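Local coordinates for putative uncharacterized protein (Pseudomonas phage 201phi2-1, PDB 3R4V) that is of unknown function but belongs to the phage tubulin-like family and holds guanosine-5'-diphosphate in a pocket, at residues Met75-Glu80 and Gln105-Arg109; Ser231-Asp235 and Ile252-Asp256; Val208-Glu214 and Ile265-Ser271. All coordinates share one frame; numbering follows the deposited sequence.

Contact 1. Residues Met75-Glu80 and Gln105-Arg109; sequences MDTIPE and QLADR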
loop_
_atom_site.group_PDB
_atom_site.type_symbol
_atom_site.label_atom_id
_atom_site.label_comp_id
_atom_site.label_asym_id
_atom_site.label_seq_id
_atom_site.Cartn_x
_atom_site.Cartn_y
_atom_site.Cartn_z
ATOM N N MET A 75 -13.612 -8.014 8.771
ATOM C CA MET A 75 -13.816 -6.642 9.220
ATOM C C MET A 75 -14.254 -6.583 10.684
ATOM O O MET A 75 -13.950 -5.625 11.386
ATOM C CB MET A 75 -14.817 -5.901 8.323
ATOM C CG MET A 75 -14.343 -5.689 6.867
ATOM S SD MET A 75 -12.682 -5.000 6.723
ATOM C CE MET A 75 -12.859 -3.490 7.666
ATOM N N ASP A 76 -14.966 -7.607 11.143
ATOM C CA ASP A 76 -15.393 -7.652 12.540
ATOM C C ASP A 76 -14.218 -7.755 13.506
ATOM O O ASP A 76 -14.338 -7.392 14.675
ATOM C CB ASP A 76 -16.381 -8.796 12.786
ATOM C CG ASP A 76 -17.796 -8.436 12.378
ATOM O OD1 ASP A 76 -18.150 -7.239 12.449
ATOM O OD2 ASP A 76 -18.555 -9.349 11.985
ATOM N N THR A 77 -13.083 -8.244 13.024
ATOM C CA THR A 77 -11.898 -8.332 13.866
ATOM C C THR A 77 -11.081 -7.041 13.847
ATOM O O THR A 77 -10.073 -6.933 14.536
ATOM C CB THR A 77 -10.983 -9.503 13.456
ATOM O OG1 THR A 77 -10.251 -9.152 12.278
ATOM C CG2 THR A 77 -11.798 -10.777 13.204
ATOM N N ILE A 78 -11.504 -6.061 13.057
ATOM C CA ILE A 78 -10.753 -4.808 12.971
ATOM C C ILE A 78 -11.495 -3.723 13.731
ATOM O O ILE A 78 -12.564 -3.291 13.318
ATOM C CB ILE A 78 -10.508 -4.379 11.501
ATOM C CG1 ILE A 78 -9.740 -5.475 10.751
ATOM C CG2 ILE A 78 -9.762 -3.039 11.445
ATOM C CD1 ILE A 78 -9.633 -5.242 9.239
ATOM N N PRO A 79 -10.937 -3.292 14.866
ATOM C CA PRO A 79 -11.599 -2.311 15.731
ATOM C C PRO A 79 -11.822 -0.983 15.020
ATOM O O PRO A 79 -11.112 -0.675 14.067
ATOM C CB PRO A 79 -10.589 -2.099 16.864
ATOM C CG PRO A 79 -9.641 -3.240 16.780
ATOM C CD PRO A 79 -9.592 -3.642 15.348
ATOM N N GLU A 80 -12.799 -0.211 15.480
ATOM C CA GLU A 80 -12.952 1.167 15.034
ATOM C C GLU A 80 -11.725 1.952 15.470
ATOM O O GLU A 80 -11.298 1.861 16.624
ATOM C CB GLU A 80 -14.209 1.803 15.630
ATOM C CG GLU A 80 -15.524 1.195 15.149
ATOM C CD GLU A 80 -15.805 1.470 13.677
ATOM O OE1 GLU A 80 -15.386 2.539 13.173
ATOM O OE2 GLU A 80 -16.448 0.617 13.024
ATOM N N GLN A 105 -13.881 -1.471 2.476
ATOM C CA GLN A 105 -14.658 -1.492 3.719
ATOM C C GLN A 105 -14.317 -0.291 4.608
ATOM O O GLN A 105 -15.196 0.288 5.269
ATOM C CB GLN A 105 -14.415 -2.800 4.473
ATOM C CG GLN A 105 -14.912 -4.039 3.730
ATOM C CD GLN A 105 -16.406 -4.013 3.496
ATOM O OE1 GLN A 105 -17.192 -3.798 4.421
ATOM N NE2 GLN A 105 -16.809 -4.222 2.251
ATOM N N LEU A 106 -13.044 0.077 4.643
ATOM C CA LEU A 106 -12.640 1.250 5.418
ATOM C C LEU A 106 -13.272 2.515 4.840
ATOM O O LEU A 106 -13.675 3.412 5.579
ATOM C CB LEU A 106 -11.113 1.387 5.461
ATOM C CG LEU A 106 -10.354 0.272 6.171
ATOM C CD1 LEU A 106 -8.856 0.546 6.070
ATOM C CD2 LEU A 106 -10.778 0.204 7.628
ATOM N N ALA A 107 -13.338 2.608 3.513
ATOM C CA ALA A 107 -14.031 3.739 2.900
ATOM C C ALA A 107 -15.504 3.775 3.348
ATOM O O ALA A 107 -16.036 4.841 3.641
ATOM C CB ALA A 107 -13.913 3.695 1.365
ATOM N N ASP A 108 -16.160 2.616 3.415
ATOM C CA ASP A 108 -17.550 2.572 3.873
ATOM C C ASP A 108 -17.691 3.043 5.331
ATOM O O ASP A 108 -18.737 3.570 5.708
ATOM C CB ASP A 108 -18.169 1.175 3.697
ATOM C CG ASP A 108 -18.428 0.811 2.232
ATOM O OD1 ASP A 108 -18.361 1.690 1.346
ATOM O OD2 ASP A 108 -18.731 -0.375 1.965
ATOM N N ARG A 109 -16.647 2.851 6.143
ATOM C CA ARG A 109 -16.628 3.360 7.523
ATOM C C ARG A 109 -16.425 4.874 7.568
ATOM O O ARG A 109 -16.424 5.466 8.640
ATOM C CB ARG A 109 -15.512 2.708 8.355
ATOM C CG ARG A 109 -15.626 1.212 8.570
ATOM C CD ARG A 109 -14.558 0.708 9.547
ATOM N NE ARG A 109 -14.725 -0.714 9.848
ATOM C CZ ARG A 109 -13.982 -1.396 10.717
ATOM N NH1 ARG A 109 -13.018 -0.791 11.393
ATOM N NH2 ARG A 109 -14.217 -2.686 10.920
#

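Contact 2. Residues Ser231-Asp235 and Ile252-Asp256; sequences SLYLD and IMKVD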
loop_
_atom_site.group_PDB
_atom_site.type_symbol
_atom_site.label_atom_id
_atom_site.label_comp_id
_atom_site.label_asym_id
_atom_site.label_seq_id
_atom_site.Cartn_x
_atom_site.Cartn_y
_atom_site.Cartn_z
ATOM N N SER A 231 2.572 19.260 7.933
ATOM C CA SER A 231 3.958 19.392 8.385
ATOM C C SER A 231 4.068 19.288 9.903
ATOM O O SER A 231 3.276 19.890 10.624
ATOM C CB SER A 231 4.551 20.729 7.921
ATOM O OG SER A 231 4.653 20.764 6.503
ATOM N N LEU A 232 5.042 18.509 10.378
ATOM C CA LEU A 232 5.356 18.452 11.802
ATOM C C LEU A 232 6.702 19.111 12.061
ATOM O O LEU A 232 7.663 18.865 11.339
ATOM C CB LEU A 232 5.400 17.007 12.290
ATOM C CG LEU A 232 4.080 16.229 12.192
ATOM C CD1 LEU A 232 4.264 14.806 12.690
ATOM C CD2 LEU A 232 2.985 16.947 12.979
ATOM N N TYR A 233 6.774 19.943 13.096
ATOM C CA TYR A 233 8.025 20.601 13.450
ATOM C C TYR A 233 8.328 20.413 14.928
ATOM O O TYR A 233 7.452 20.585 15.771
ATOM C CB TYR A 233 7.948 22.104 13.171
ATOM C CG TYR A 233 7.864 22.517 11.714
ATOM C CD1 TYR A 233 9.011 22.635 10.941
ATOM C CD2 TYR A 233 6.645 22.816 11.125
ATOM C CE1 TYR A 233 8.948 23.033 9.619
ATOM C CE2 TYR A 233 6.566 23.220 9.799
ATOM C CZ TYR A 233 7.724 23.323 9.051
ATOM O OH TYR A 233 7.667 23.715 7.736
ATOM N N LEU A 234 9.577 20.089 15.242
ATOM C CA LEU A 234 10.028 20.048 16.632
ATOM C C LEU A 234 10.426 21.448 17.095
ATOM O O LEU A 234 10.138 21.845 18.222
ATOM C CB LEU A 234 11.204 19.085 16.787
ATOM C CG LEU A 234 11.792 18.922 18.191
ATOM C CD1 LEU A 234 10.707 18.589 19.198
ATOM C CD2 LEU A 234 12.856 17.838 18.180
ATOM N N ASP A 235 11.091 22.185 16.210
ATOM C CA ASP A 235 11.484 23.563 16.478
ATOM C C ASP A 235 10.472 24.463 15.792
ATOM O O ASP A 235 10.506 24.615 14.570
ATOM C CB ASP A 235 12.887 23.821 15.917
ATOM C CG ASP A 235 13.427 25.200 16.268
ATOM O OD1 ASP A 235 12.644 26.082 16.687
ATOM O OD2 ASP A 235 14.649 25.405 16.107
ATOM N N ILE A 252 2.996 20.826 16.075
ATOM C CA ILE A 252 4.254 21.006 16.797
ATOM C C ILE A 252 4.550 19.791 17.653
ATOM O O ILE A 252 3.771 19.447 18.541
ATOM C CB ILE A 252 4.237 22.268 17.672
ATOM C CG1 ILE A 252 3.901 23.478 16.801
ATOM C CG2 ILE A 252 5.571 22.442 18.395
ATOM C CD1 ILE A 252 4.688 23.527 15.516
ATOM N N MET A 253 5.664 19.128 17.363
ATOM C CA MET A 253 6.051 17.925 18.085
ATOM C C MET A 253 6.698 18.273 19.414
ATOM O O MET A 253 7.218 19.377 19.602
ATOM C CB MET A 253 6.999 17.065 17.248
ATOM C CG MET A 253 6.398 16.584 15.950
ATOM S SD MET A 253 7.516 15.499 15.053
ATOM C CE MET A 253 8.638 16.715 14.355
ATOM N N LYS A 254 6.672 17.318 20.332
ATOM C CA LYS A 254 7.178 17.550 21.677
ATOM C C LYS A 254 8.526 16.865 21.881
ATOM O O LYS A 254 8.687 15.692 21.565
ATOM C CB LYS A 254 6.155 17.072 22.707
ATOM C CG LYS A 254 4.920 17.963 22.783
ATOM C CD LYS A 254 3.841 17.360 23.669
ATOM C CE LYS A 254 2.686 18.332 23.870
ATOM N NZ LYS A 254 1.997 18.675 22.592
ATOM N N VAL A 255 9.494 17.610 22.409
ATOM C CA VAL A 255 10.850 17.089 22.583
ATOM C C VAL A 255 10.933 15.918 23.561
ATOM O O VAL A 255 11.917 15.179 23.564
ATOM C CB VAL A 255 11.857 18.203 22.990
ATOM C CG1 VAL A 255 11.462 18.853 24.323
ATOM C CG2 VAL A 255 13.275 17.646 23.058
ATOM N N ASP A 256 9.903 15.750 24.387
ATOM C CA ASP A 256 9.846 14.621 25.312
ATOM C C ASP A 256 9.049 13.451 24.731
ATOM O O ASP A 256 8.852 12.438 25.400
ATOM C CB ASP A 256 9.258 15.044 26.659
ATOM C CG ASP A 256 7.836 15.554 26.543
ATOM O OD1 ASP A 256 7.532 16.274 25.568
ATOM O OD2 ASP A 256 7.019 15.234 27.432
HETATM O O HOH W 1 8.576 21.665 20.227
#

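Contact 3. Residues Val208-Glu214 and Ile265-Ser271; sequences VCELHIE and IHFVINS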
loop_
_atom_site.group_PDB
_atom_site.type_symbol
_atom_site.label_atom_id
_atom_site.label_comp_id
_atom_site.label_asym_id
_atom_site.label_seq_id
_atom_site.Cartn_x
_atom_site.Cartn_y
_atom_site.Cartn_z
ATOM N N VAL A 208 -6.681 7.772 -7.121
ATOM C CA VAL A 208 -5.466 7.317 -6.449
ATOM C C VAL A 208 -4.482 8.484 -6.368
ATOM O O VAL A 208 -4.191 9.128 -7.378
ATOM C CB VAL A 208 -4.800 6.141 -7.159
ATOM C CG1 VAL A 208 -3.485 5.788 -6.456
ATOM C CG2 VAL A 208 -5.710 4.932 -7.125
ATOM N N CYS A 209 -4.007 8.755 -5.149
ATOM C CA CYS A 209 -3.049 9.805 -4.883
ATOM C C CYS A 209 -1.809 9.186 -4.268
ATOM O O CYS A 209 -1.887 8.113 -3.685
ATOM C CB CYS A 209 -3.623 10.774 -3.853
ATOM S SG CYS A 209 -5.062 11.660 -4.438
ATOM N N GLU A 210 -0.675 9.874 -4.371
ATOM C CA GLU A 210 0.526 9.430 -3.670
ATOM C C GLU A 210 0.753 10.214 -2.392
ATOM O O GLU A 210 0.496 11.407 -2.327
ATOM C CB GLU A 210 1.764 9.620 -4.517
ATOM C CG GLU A 210 2.019 8.612 -5.618
ATOM C CD GLU A 210 3.360 8.898 -6.298
ATOM O OE1 GLU A 210 4.389 8.344 -5.850
ATOM O OE2 GLU A 210 3.407 9.708 -7.255
ATOM N N LEU A 211 1.280 9.523 -1.395
ATOM C CA LEU A 211 1.744 10.130 -0.165
ATOM C C LEU A 211 3.256 10.204 -0.248
ATOM O O LEU A 211 3.921 9.200 -0.510
ATOM C CB LEU A 211 1.357 9.245 1.011
ATOM C CG LEU A 211 1.947 9.605 2.379
ATOM C CD1 LEU A 211 1.598 11.046 2.758
ATOM C CD2 LEU A 211 1.523 8.647 3.454
ATOM N N HIS A 212 3.795 11.390 -0.008
ATOM C CA HIS A 212 5.248 11.581 0.008
ATOM C C HIS A 212 5.617 11.986 1.411
ATOM O O HIS A 212 5.002 12.889 1.974
ATOM C CB HIS A 212 5.658 12.692 -0.957
ATOM C CG HIS A 212 5.233 12.448 -2.368
ATOM N ND1 HIS A 212 6.063 11.880 -3.306
ATOM C CD2 HIS A 212 4.059 12.693 -2.999
ATOM C CE1 HIS A 212 5.424 11.793 -4.460
ATOM N NE2 HIS A 212 4.202 12.273 -4.298
ATOM N N ILE A 213 6.616 11.318 1.979
ATOM C CA ILE A 213 6.993 11.573 3.365
ATOM C C ILE A 213 8.429 12.078 3.381
ATOM O O ILE A 213 9.364 11.318 3.124
ATOM C CB ILE A 213 6.856 10.296 4.244
ATOM C CG1 ILE A 213 5.412 9.763 4.214
ATOM C CG2 ILE A 213 7.301 10.596 5.678
ATOM C CD1 ILE A 213 5.268 8.354 4.782
ATOM N N GLU A 214 8.607 13.369 3.659
ATOM C CA GLU A 214 9.904 13.998 3.473
ATOM C C GLU A 214 10.355 14.613 4.778
ATOM O O GLU A 214 9.526 15.003 5.600
ATOM C CB GLU A 214 9.813 15.102 2.413
ATOM C CG GLU A 214 9.165 14.655 1.116
ATOM C CD GLU A 214 9.951 13.585 0.412
ATOM O OE1 GLU A 214 11.167 13.453 0.687
ATOM O OE2 GLU A 214 9.347 12.857 -0.407
ATOM N N ILE A 265 8.962 16.753 9.638
ATOM C CA ILE A 265 8.462 15.710 8.743
ATOM C C ILE A 265 7.286 16.307 7.987
ATOM O O ILE A 265 6.410 16.911 8.603
ATOM C CB ILE A 265 7.988 14.438 9.505
ATOM C CG1 ILE A 265 9.010 14.016 10.566
ATOM C CG2 ILE A 265 7.712 13.279 8.525
ATOM C CD1 ILE A 265 8.516 12.942 11.510
ATOM N N HIS A 266 7.281 16.159 6.663
ATOM C CA HIS A 266 6.209 16.679 5.814
ATOM C C HIS A 266 5.534 15.542 5.095
ATOM O O HIS A 266 6.199 14.726 4.464
ATOM C CB HIS A 266 6.774 17.662 4.789
ATOM C CG HIS A 266 7.625 18.735 5.402
ATOM N ND1 HIS A 266 7.094 19.880 5.957
ATOM C CD2 HIS A 266 8.963 18.819 5.577
ATOM C CE1 HIS A 266 8.070 20.628 6.437
ATOM N NE2 HIS A 266 9.216 20.005 6.225
ATOM N N PHE A 267 4.209 15.505 5.182
ATOM C CA PHE A 267 3.422 14.446 4.562
ATOM C C PHE A 267 2.632 15.109 3.449
ATOM O O PHE A 267 1.659 15.826 3.713
ATOM C CB PHE A 267 2.487 13.846 5.610
ATOM C CG PHE A 267 3.203 13.283 6.819
ATOM C CD1 PHE A 267 3.597 14.114 7.861
ATOM C CD2 PHE A 267 3.488 11.937 6.908
ATOM C CE1 PHE A 267 4.253 13.597 8.972
ATOM C CE2 PHE A 267 4.145 11.411 8.013
ATOM C CZ PHE A 267 4.534 12.240 9.044
ATOM N N VAL A 268 3.078 14.922 2.217
ATOM C CA VAL A 268 2.512 15.665 1.098
ATOM C C VAL A 268 1.767 14.724 0.177
ATOM O O VAL A 268 2.304 13.705 -0.237
ATOM C CB VAL A 268 3.605 16.363 0.300
ATOM C CG1 VAL A 268 2.978 17.348 -0.704
ATOM C CG2 VAL A 268 4.570 17.085 1.250
ATOM N N ILE A 269 0.514 15.052 -0.111
ATOM C CA ILE A 269 -0.304 14.232 -1.000
ATOM C C ILE A 269 -0.408 14.937 -2.358
ATOM O O ILE A 269 -0.742 16.111 -2.415
ATOM C CB ILE A 269 -1.721 14.010 -0.402
ATOM C CG1 ILE A 269 -1.629 13.294 0.950
ATOM C CG2 ILE A 269 -2.632 13.240 -1.385
ATOM C CD1 ILE A 269 -2.944 13.142 1.680
ATOM N N ASN A 270 -0.133 14.216 -3.446
ATOM C CA ASN A 270 -0.413 14.721 -4.786
ATOM C C ASN A 270 -0.979 13.578 -5.605
ATOM O O ASN A 270 -1.240 12.523 -5.045
ATOM C CB ASN A 270 0.833 15.311 -5.445
ATOM C CG ASN A 270 1.823 14.267 -5.882
ATOM O OD1 ASN A 270 1.757 13.107 -5.466
ATOM N ND2 ASN A 270 2.772 14.677 -6.723
ATOM N N SER A 271 -1.178 13.769 -6.908
ATOM C CA SER A 271 -1.671 12.642 -7.719
ATOM C C SER A 271 -1.111 12.640 -9.133
ATOM O O SER A 271 -1.305 11.667 -9.862
ATOM C CB SER A 271 -3.206 12.611 -7.766
ATOM O OG SER A 271 -3.703 13.711 -8.532
HETATM O O HOH W 2 1.337 11.300 -7.627
#

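Contact 1. Residues Met75-Glu80 and Gln105-Arg109
Arg-109 reaches from the end of helix 95-108 into the turn after helix 71-76 and takes the carbonyl oxygen of Ile-78 end-on with both terminal nitrogens. Ile-78 O lies 3.0 Å from Arg-109 NH2 and 3.2 Å from Arg-109 NH1, 10° out of the guanidinium plane. NH1 stands well above the carbonyl plane, so the fork is not symmetrical about the oxygen. A weak third bond runs from Arg-109 NH1 to Pro-79 O at 3.3 Å. The reach comes from a chain extended from CG to NE. The turn after helix 71-76 and the end of helix 95-108 pack on parallel strands 6-10 and 84-89 of this tubulin-like fold: Ile-78 and Leu-106 both touch Ile-8 and Tyr-84, and the Tyr-84 hydroxyl is another partner of Arg-109 NH1. The guanidinium is sandwiched, with Met-75 CE 3.4 Å above one face and Glu-80 OE2 3.7 Å above the other, both offset toward the rim. Glu-80 OE2 is 3.9 Å from Arg-109 NE, a long salt bridge of charges alone: no N-H points at this oxygen. Met-75, bent at chi2 and chi3 (-49° and -57°), folds its thioether over Gln-105, with Met-75 SD 3.6 Å from Gln-105 CB.

Contact 2. Residues Ser231-Asp235 and Ile252-Asp256
Met-253 and Leu-232 form the apolar centre, their side chains crossing at about a right angle, with Met-253 SD 3.8 Å from Leu-232 CB. The thioether chain runs straight through chi2 and then bends at chi3 (-78°), which brings its methyl against the backbone of 231-235, Met-253 CE lying 3.6 Å from Leu-234 N. Leu-178 and Leu-177 of helix 161-178 extend this apolar patch, the first touching Leu-232 and the second Met-253. Farther along, Leu-234 holds CG anti to the backbone N (chi1 180°) and lays its CD1 branch 4.0 Å from Val-255 CB and 3.6 Å from Met-253 O. On the other side of the backbone, Ile-252 CD1 approaches Tyr-233 CB at 4.3 Å.

Outward from these groups a single parallel bridge, Tyr-233 with Ile-252, ends the strand pairing where strand 228-233 meets the outermost strand 247-252 in the C-terminal part of the tubulin-like chain. Met-253 N donates to Tyr-233 O at 2.8 Å (158° at the hydrogen), the donor standing above the carbonyl plane, and continues the pairing of Ser-231 and Tyr-233 with Gly-251. Beyond it a water donates to Met-253 O at 2.7 Å; its approach to Leu-234 O is very short and so less certain. Within these segments direct pairing has thus come down to one N-H...O bond, which leaves most of the interlocking to methionine and leucine side chains.

Contact 3. Residues Val208-Glu214 and Ile265-Ser271
Strands 208-214 and 265-270 run antiparallel, their axes 4.6 Å apart at closest approach and 160° between directions, with six backbone hydrogen bonds in three reciprocal pairs: Glu-210 with Asn-270, His-212 with Val-268 and Glu-214 with His-266. The intervening pairs, Leu-211 with Ile-269 and Ile-213 with Phe-267, are non-hydrogen-bonded and put their side chains on the opposite face.

On that apolar face Leu-211 CD1 lies 4.1 Å from Phe-267 CB, the two side chains pointing the same way. Ile-213 crosses the phenylalanine obliquely, its CG1 4.0 Å from Phe-267 CD2, while its CG2 branch meets Ile-265 CG2 at 3.9 Å. Trp-194 of helix 188-195 packs on Leu-211 and Ile-269; Leu-178 and Leu-177 of helix 161-178 touch Phe-267 and Ile-265.

The other face is mixed: Val-268 packs on Ala-220 and Ala-226, but Glu-210, His-212 and Asn-270 form a polar cluster. His-212 NE2 donates to Asn-270 OD1 at 2.8 Å; the oxygen sits in the ring plane, but the nitrogen stands 49° out of the amide carbonyl plane, ring and amide being nearly perpendicular. A chi1 of 73° places the Asn-270 amide between its backbone N and carbonyl carbon. A water donates to this same OD1 at 2.8 Å and to Glu-210 OE2 at 2.6 Å, and Asn-270 ND2 is held by Pro-224 O.

Strand 208-214 pairs parallel with 148-154 on its other side (Cys-209 and Leu-211 with Val-150), so the tubulin-like sheet turns antiparallel here. As donor, NE2 would carry a proton; Glu-210 OE2, 4.0 Å from His-212 NE2, may favour a charged imidazole.

How the contacts relate
Contact 3 is the buried one, its centre about 13 Å from that of the chain; contacts 1 and 2 are partly buried, about 17 and 27 Å from it. Contacts 2 and 3 share a sheet, strands 228-233 and 264-270 being neighbours, and contact 2 is nested within the loop closed by contact 3. They meet through probable hydrogen bonds (Ser-231 OG to His-266 ND1, 2.7 Å; Leu-232 N to Ile-265 O, 2.8 Å) and Leu-232 packing on Phe-267. Contact 1 stands apart, its nearest atoms about 12 Å from contact 3. Its chemistry is one arginine gripping turn carbonyls, whereas contact 3 uses regular strand pairing and contact 2 mostly apolar packing at the sheet's margin.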